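Local coordinates for protein AP endonuclease, family 2 (Brucella melitensis biovar Abortus, PDB 3NGF) that probably interconverts hydroxypyruvate and its isomer as a manganese-binding TIM-barrel enzyme of the hyi family, and may have endonuclease activity, at residues Pro10-Asn15 with Tyr230-Leu235; Gly39-Phe44 with Phe207-Ile212. All coordinates share one frame; numbering follows the deposited sequence.

Contact 1. Residues Pro10-Asn15 with Tyr230-Leu235; sequences PRFAAN and YLFSVL
Phe12 drives the rim of its ring into a face of Phe232, and this T-shaped (edge-to-face) pair joins the first barrel strand to the helix of 230-235. The ring centroids lie 5.0 Å apart and the planes are turned 69° against each other. Phe12 presents CZ and CE1: its CZ stands 3.6 Å from CZ of Phe232, above that ring but offset toward its rim, while Phe12 CE1 comes to 3.8 Å from Phe232 CE1. The slightly positive C-H edge of one ring thus meets the pi cloud of the other. Both phenylalanines carry CG anti to their own carbonyl carbon (chi1 -63° in Phe12 and -58° in Phe232); in Phe12 this swings the far end of the ring toward the helix, although its CB does not point there, whereas Phe232 already leaves the helix facing the strand.

Pro10 adds a second apolar touch nearer the helix backbone. Its CG, the corner of the pyrrolidine ring, sits 3.7 Å from CB of Phe232 and 4.1 Å from Phe232 CG, approaching the aromatic ring obliquely. Phe232 is therefore met at its root by Pro10 and at its outer end by Phe12, and the whole interface, 164 Å² in all, is apolar packing.

This is strand-to-helix packing of a TIM barrel, across the outer side of the sheet. Trp260 meets Phe12 in another edge-to-face pair, and the ring of Tyr264 meets it too, while Val244 and Cys246 of the adjoining strand 243-246 also touch it. Ile212 of strand 207-212 contacts both phenylalanines, and helix 196-202 flanks helix 228-237 through Leu231 and Val234.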
loop_
_atom_site.group_PDB
_atom_site.type_symbol
_atom_site.label_atom_id
_atom_site.label_comp_id
_atom_site.label_asym_id
_atom_site.label_seq_id
_atom_site.Cartn_x
_atom_site.Cartn_y
_atom_site.Cartn_z
ATOM N N PRO A 10 -11.832 9.586 8.868
ATOM C CA PRO A 10 -10.537 9.086 8.414
ATOM C C PRO A 10 -9.708 10.127 7.711
ATOM O O PRO A 10 -10.237 11.125 7.212
ATOM C CB PRO A 10 -10.902 7.991 7.396
ATOM C CG PRO A 10 -12.306 7.682 7.628
ATOM C CD PRO A 10 -12.934 8.964 8.117
ATOM N N ARG A 11 -8.400 9.907 7.689
ATOM C CA ARG A 11 -7.516 10.785 6.932
ATOM C C ARG A 11 -7.068 10.103 5.646
ATOM O O ARG A 11 -6.670 8.938 5.643
ATOM C CB ARG A 11 -6.341 11.266 7.762
ATOM C CG ARG A 11 -5.658 10.231 8.543
ATOM C CD ARG A 11 -4.456 10.815 9.297
ATOM N NE ARG A 11 -3.801 9.757 10.063
ATOM C CZ ARG A 11 -2.640 9.869 10.691
ATOM N NH1 ARG A 11 -1.964 11.016 10.695
ATOM N NH2 ARG A 11 -2.164 8.819 11.346
ATOM N N PHE A 12 -7.185 10.832 4.545
ATOM C CA PHE A 12 -6.976 10.275 3.206
ATOM C C PHE A 12 -5.668 10.758 2.584
ATOM O O PHE A 12 -5.263 11.921 2.717
ATOM C CB PHE A 12 -8.141 10.611 2.267
ATOM C CG PHE A 12 -9.428 10.037 2.699
ATOM C CD1 PHE A 12 -9.796 8.758 2.300
ATOM C CD2 PHE A 12 -10.264 10.742 3.565
ATOM C CE1 PHE A 12 -10.993 8.198 2.739
ATOM C CE2 PHE A 12 -11.452 10.204 3.993
ATOM C CZ PHE A 12 -11.831 8.913 3.568
ATOM N N ALA A 13 -5.003 9.822 1.912
ATOM C CA ALA A 13 -3.765 10.083 1.184
ATOM C C ALA A 13 -4.028 9.887 -0.306
ATOM O O ALA A 13 -4.536 8.834 -0.710
ATOM C CB ALA A 13 -2.694 9.106 1.621
ATOM N N ALA A 14 -3.697 10.883 -1.121
ATOM C CA ALA A 14 -3.792 10.757 -2.571
ATOM C C ALA A 14 -2.715 9.785 -3.055
ATOM O O ALA A 14 -1.568 9.852 -2.598
ATOM C CB ALA A 14 -3.619 12.129 -3.253
ATOM N N ASN A 15 -3.083 8.845 -3.913
ATOM C CA ASN A 15 -2.084 8.004 -4.581
ATOM C C ASN A 15 -1.600 8.684 -5.880
ATOM O O ASN A 15 -2.345 8.793 -6.863
ATOM C CB ASN A 15 -2.621 6.585 -4.839
ATOM C CG ASN A 15 -1.554 5.654 -5.347
ATOM O OD1 ASN A 15 -0.959 5.920 -6.386
ATOM N ND2 ASN A 15 -1.283 4.557 -4.608
ATOM N N TYR A 230 -20.113 3.997 4.852
ATOM C CA TYR A 230 -20.348 3.046 5.924
ATOM C C TYR A 230 -19.044 2.426 6.373
ATOM O O TYR A 230 -18.795 2.290 7.585
ATOM C CB TYR A 230 -21.291 1.926 5.491
ATOM C CG TYR A 230 -21.455 0.873 6.567
ATOM C CD1 TYR A 230 -22.241 1.119 7.669
ATOM C CD2 TYR A 230 -20.800 -0.361 6.487
ATOM C CE1 TYR A 230 -22.404 0.176 8.641
ATOM C CE2 TYR A 230 -20.953 -1.315 7.481
ATOM C CZ TYR A 230 -21.743 -1.045 8.547
ATOM O OH TYR A 230 -21.948 -1.979 9.554
ATOM N N LEU A 231 -18.219 2.045 5.397
ATOM C CA LEU A 231 -16.951 1.380 5.694
ATOM C C LEU A 231 -16.017 2.354 6.439
ATOM O O LEU A 231 -15.298 1.945 7.341
ATOM C CB LEU A 231 -16.316 0.849 4.402
ATOM C CG LEU A 231 -17.009 -0.381 3.787
ATOM C CD1 LEU A 231 -16.442 -0.655 2.385
ATOM C CD2 LEU A 231 -16.863 -1.619 4.666
ATOM N N PHE A 232 -16.035 3.640 6.078
ATOM C CA PHE A 232 -15.280 4.646 6.861
ATOM C C PHE A 232 -15.725 4.651 8.319
ATOM O O PHE A 232 -14.898 4.796 9.224
ATOM C CB PHE A 232 -15.419 6.071 6.302
ATOM C CG PHE A 232 -14.989 6.234 4.869
ATOM C CD1 PHE A 232 -14.089 5.363 4.261
ATOM C CD2 PHE A 232 -15.487 7.290 4.122
ATOM C CE1 PHE A 232 -13.736 5.532 2.950
ATOM C CE2 PHE A 232 -15.129 7.462 2.803
ATOM C CZ PHE A 232 -14.248 6.587 2.219
ATOM N N SER A 233 -17.022 4.453 8.556
ATOM C CA SER A 233 -17.561 4.490 9.916
ATOM C C SER A 233 -17.116 3.239 10.676
ATOM O O SER A 233 -16.865 3.310 11.889
ATOM C CB SER A 233 -19.094 4.665 9.935
ATOM O OG SER A 233 -19.765 3.458 9.608
ATOM N N VAL A 234 -16.929 2.135 9.947
ATOM C CA VAL A 234 -16.440 0.882 10.543
ATOM C C VAL A 234 -14.984 1.074 10.997
ATOM O O VAL A 234 -14.622 0.690 12.120
ATOM C CB VAL A 234 -16.563 -0.323 9.568
ATOM C CG1 VAL A 234 -15.969 -1.595 10.163
ATOM C CG2 VAL A 234 -18.065 -0.571 9.160
ATOM N N LEU A 235 -14.164 1.675 10.134
ATOM C CA LEU A 235 -12.754 1.902 10.455
ATOM C C LEU A 235 -12.654 2.720 11.729
ATOM O O LEU A 235 -11.811 2.438 12.609
ATOM C CB LEU A 235 -12.042 2.609 9.302
ATOM C CG LEU A 235 -11.828 1.721 8.072
ATOM C CD1 LEU A 235 -11.268 2.508 6.887
ATOM C CD2 LEU A 235 -10.897 0.526 8.409
#

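Contact 2. Residues Gly39-Phe44 with Phe207-Ile212; sequences GVEFLF and FSHVQI. With MN (manganese (II) ion), chain C.
Glu41 and His209 are brought together across the barrel interior by their first torsions: CG of Glu41 lies between its backbone N and carbonyl carbon (chi1 64°), with the chain extended beyond it, and CG of His209 lies anti to its backbone N. The carboxylate of Glu41 thereby reaches two residues of the facing strand, although the nearest CA atoms, those of Glu41 and Gln211, are 10.2 Å apart. His209 NE2 donates to Glu41 OE1 over 2.7 Å, arriving nearly along the C-O axis of that oxygen, while OE1 stands somewhat out of the imidazole plane. Gln211 NE2 gives the second bond, 2.9 Å to Glu41 OE2. This donor comes from above the carboxylate plane, yet the oxygen lies in the plane of the Gln211 amide. Both bonds are somewhat bent, with N-H...O angles of 148° from His209 and 156° from Gln211.

Each carboxylate oxygen is thus held by a different donor, and Asn15 also donates to OE2. The buried negative charge is probably eased by these N-H groups. With NE2 bonded to Glu41, Gln211 OE1 binds the manganese ion at 2.3 Å; Glu41 is thus a second-shell residue, and its bond is consistent with fixing the rotation of the amide. Water 2, at 2.3 Å from manganese, and water 1, at 2.5 Å, share the metal with Glu150, Asp185 and Glu247. This is the metal site of a xylose isomerase-like TIM barrel, in which Glu150 and Glu247 are the predicted proton donor/acceptor residues.

Gln183 NE2 also bonds to Gln211 OE1. Strand 39-41 runs between strands 11-15 and 63-68, and His209 packs against Val65 and Leu66 of the latter. On the outer side of strand 207-212, helix 228-237 covers Val210 and Ile212.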
loop_
_atom_site.group_PDB
_atom_site.type_symbol
_atom_site.label_atom_id
_atom_site.label_comp_id
_atom_site.label_asym_id
_atom_site.label_seq_id
_atom_site.Cartn_x
_atom_site.Cartn_y
_atom_site.Cartn_z
ATOM N N GLY A 39 -1.731 14.028 2.972
ATOM C CA GLY A 39 -0.830 12.890 2.803
ATOM C C GLY A 39 -0.858 12.358 1.393
ATOM O O GLY A 39 -1.857 12.529 0.670
ATOM N N VAL A 40 0.247 11.721 0.988
ATOM C CA VAL A 40 0.325 11.073 -0.309
ATOM C C VAL A 40 0.981 9.687 -0.188
ATOM O O VAL A 40 1.712 9.402 0.771
ATOM C CB VAL A 40 1.095 11.907 -1.353
ATOM C CG1 VAL A 40 0.366 13.227 -1.644
ATOM C CG2 VAL A 40 2.530 12.173 -0.893
ATOM N N GLU A 41 0.718 8.864 -1.184
ATOM C CA GLU A 41 1.385 7.569 -1.364
ATOM C C GLU A 41 1.686 7.410 -2.839
ATOM O O GLU A 41 1.093 8.104 -3.675
ATOM C CB GLU A 41 0.512 6.424 -0.868
ATOM C CG GLU A 41 -0.808 6.229 -1.631
ATOM C CD GLU A 41 -1.630 5.071 -1.103
ATOM O OE1 GLU A 41 -1.536 4.760 0.108
ATOM O OE2 GLU A 41 -2.388 4.471 -1.917
ATOM N N PHE A 42 2.551 6.456 -3.173
ATOM C CA PHE A 42 2.782 6.085 -4.564
ATOM C C PHE A 42 3.537 4.770 -4.557
ATOM O O PHE A 42 3.919 4.311 -3.487
ATOM C CB PHE A 42 3.532 7.177 -5.381
ATOM C CG PHE A 42 4.663 7.828 -4.639
ATOM C CD1 PHE A 42 5.836 7.128 -4.396
ATOM C CD2 PHE A 42 4.550 9.119 -4.170
ATOM C CE1 PHE A 42 6.898 7.728 -3.686
ATOM C CE2 PHE A 42 5.605 9.718 -3.477
ATOM C CZ PHE A 42 6.755 9.045 -3.242
ATOM N N LEU A 43 3.732 4.133 -5.707
ATOM C CA LEU A 43 4.384 2.827 -5.705
ATOM C C LEU A 43 5.895 2.946 -5.538
ATOM O O LEU A 43 6.456 2.498 -4.524
ATOM C CB LEU A 43 4.019 2.046 -6.970
ATOM C CG LEU A 43 2.630 1.424 -6.847
ATOM C CD1 LEU A 43 1.571 2.456 -7.004
ATOM C CD2 LEU A 43 2.434 0.264 -7.840
ATOM N N PHE A 44 6.551 3.591 -6.500
ATOM C CA PHE A 44 8.018 3.573 -6.570
ATOM C C PHE A 44 8.640 4.944 -6.752
ATOM O O PHE A 44 8.380 5.612 -7.750
ATOM C CB PHE A 44 8.497 2.632 -7.694
ATOM C CG PHE A 44 7.809 1.289 -7.711
ATOM C CD1 PHE A 44 8.024 0.356 -6.704
ATOM C CD2 PHE A 44 6.943 0.947 -8.744
ATOM C CE1 PHE A 44 7.400 -0.892 -6.722
ATOM C CE2 PHE A 44 6.309 -0.289 -8.752
ATOM C CZ PHE A 44 6.541 -1.211 -7.745
ATOM N N PHE A 207 -3.884 -4.586 10.694
ATOM C CA PHE A 207 -3.621 -3.836 9.472
ATOM C C PHE A 207 -3.168 -2.427 9.807
ATOM O O PHE A 207 -3.745 -1.790 10.683
ATOM C CB PHE A 207 -4.834 -3.844 8.499
ATOM C CG PHE A 207 -6.086 -3.254 9.063
ATOM C CD1 PHE A 207 -6.964 -4.028 9.816
ATOM C CD2 PHE A 207 -6.422 -1.930 8.808
ATOM C CE1 PHE A 207 -8.127 -3.477 10.353
ATOM C CE2 PHE A 207 -7.582 -1.381 9.341
ATOM C CZ PHE A 207 -8.432 -2.159 10.115
ATOM N N SER A 208 -2.116 -1.957 9.118
ATOM C CA SER A 208 -1.508 -0.641 9.401
ATOM C C SER A 208 -1.757 0.376 8.286
ATOM O O SER A 208 -1.357 1.537 8.403
ATOM C CB SER A 208 -0.006 -0.772 9.627
ATOM O OG SER A 208 0.251 -1.522 10.791
ATOM N N HIS A 209 -2.406 -0.068 7.215
ATOM C CA HIS A 209 -2.743 0.810 6.116
ATOM C C HIS A 209 -3.970 0.218 5.446
ATOM O O HIS A 209 -4.167 -1.002 5.457
ATOM C CB HIS A 209 -1.583 0.959 5.136
ATOM C CG HIS A 209 -1.766 2.077 4.150
ATOM N ND1 HIS A 209 -1.979 3.380 4.539
ATOM C CD2 HIS A 209 -1.812 2.076 2.795
ATOM C CE1 HIS A 209 -2.155 4.135 3.461
ATOM N NE2 HIS A 209 -2.050 3.367 2.390
ATOM N N VAL A 210 -4.775 1.106 4.894
ATOM C CA VAL A 210 -6.000 0.774 4.196
ATOM C C VAL A 210 -5.940 1.534 2.861
ATOM O O VAL A 210 -5.418 2.636 2.786
ATOM C CB VAL A 210 -7.250 1.173 5.013
ATOM C CG1 VAL A 210 -8.560 0.948 4.182
ATOM C CG2 VAL A 210 -7.300 0.411 6.340
ATOM N N GLN A 211 -6.449 0.906 1.816
ATOM C CA GLN A 211 -6.632 1.537 0.520
ATOM C C GLN A 211 -8.054 1.298 0.036
ATOM O O GLN A 211 -8.709 0.332 0.459
ATOM C CB GLN A 211 -5.635 1.006 -0.498
ATOM C CG GLN A 211 -4.197 1.493 -0.246
ATOM C CD GLN A 211 -3.216 0.792 -1.129
ATOM O OE1 GLN A 211 -3.310 -0.410 -1.331
ATOM N NE2 GLN A 211 -2.284 1.543 -1.697
ATOM N N ILE A 212 -8.524 2.212 -0.813
ATOM C CA ILE A 212 -9.882 2.188 -1.366
ATOM C C ILE A 212 -9.947 2.509 -2.865
ATOM O O ILE A 212 -9.120 3.250 -3.419
ATOM C CB ILE A 212 -10.850 3.142 -0.601
ATOM C CG1 ILE A 212 -10.476 4.618 -0.801
ATOM C CG2 ILE A 212 -10.916 2.757 0.894
ATOM C CD1 ILE A 212 -11.499 5.624 -0.206
HETATM MN MN MN C . -3.397 -1.576 -3.304
HETATM O O HOH W 1 -0.951 -1.262 -3.402
HETATM O O HOH W 2 -3.107 -2.616 -5.299
#

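How the contacts relate
The two contacts use the outer and inner faces of the same closed barrel: contact 1 joins strand 11-15 to an outer helix, contact 2 spans the interior, and their centres are 11 Å apart. They touch directly, since strands 11-15 and 39-41 are neighbours: Ala14 O lies 2.9 Å from Glu41 N, and Asn15 ND2 is 2.9 Å from Glu41 OE2, both hydrogen-bonded. Strand 207-212 leads on to helix 228-237, so contact 2 uses that strand and contact 1 the helix after it, each against one of the two neighbouring strands. Gln211 binds the manganese in contact 2, whereas the Phe12 side chain of contact 1 stays about 13 Å from the ion.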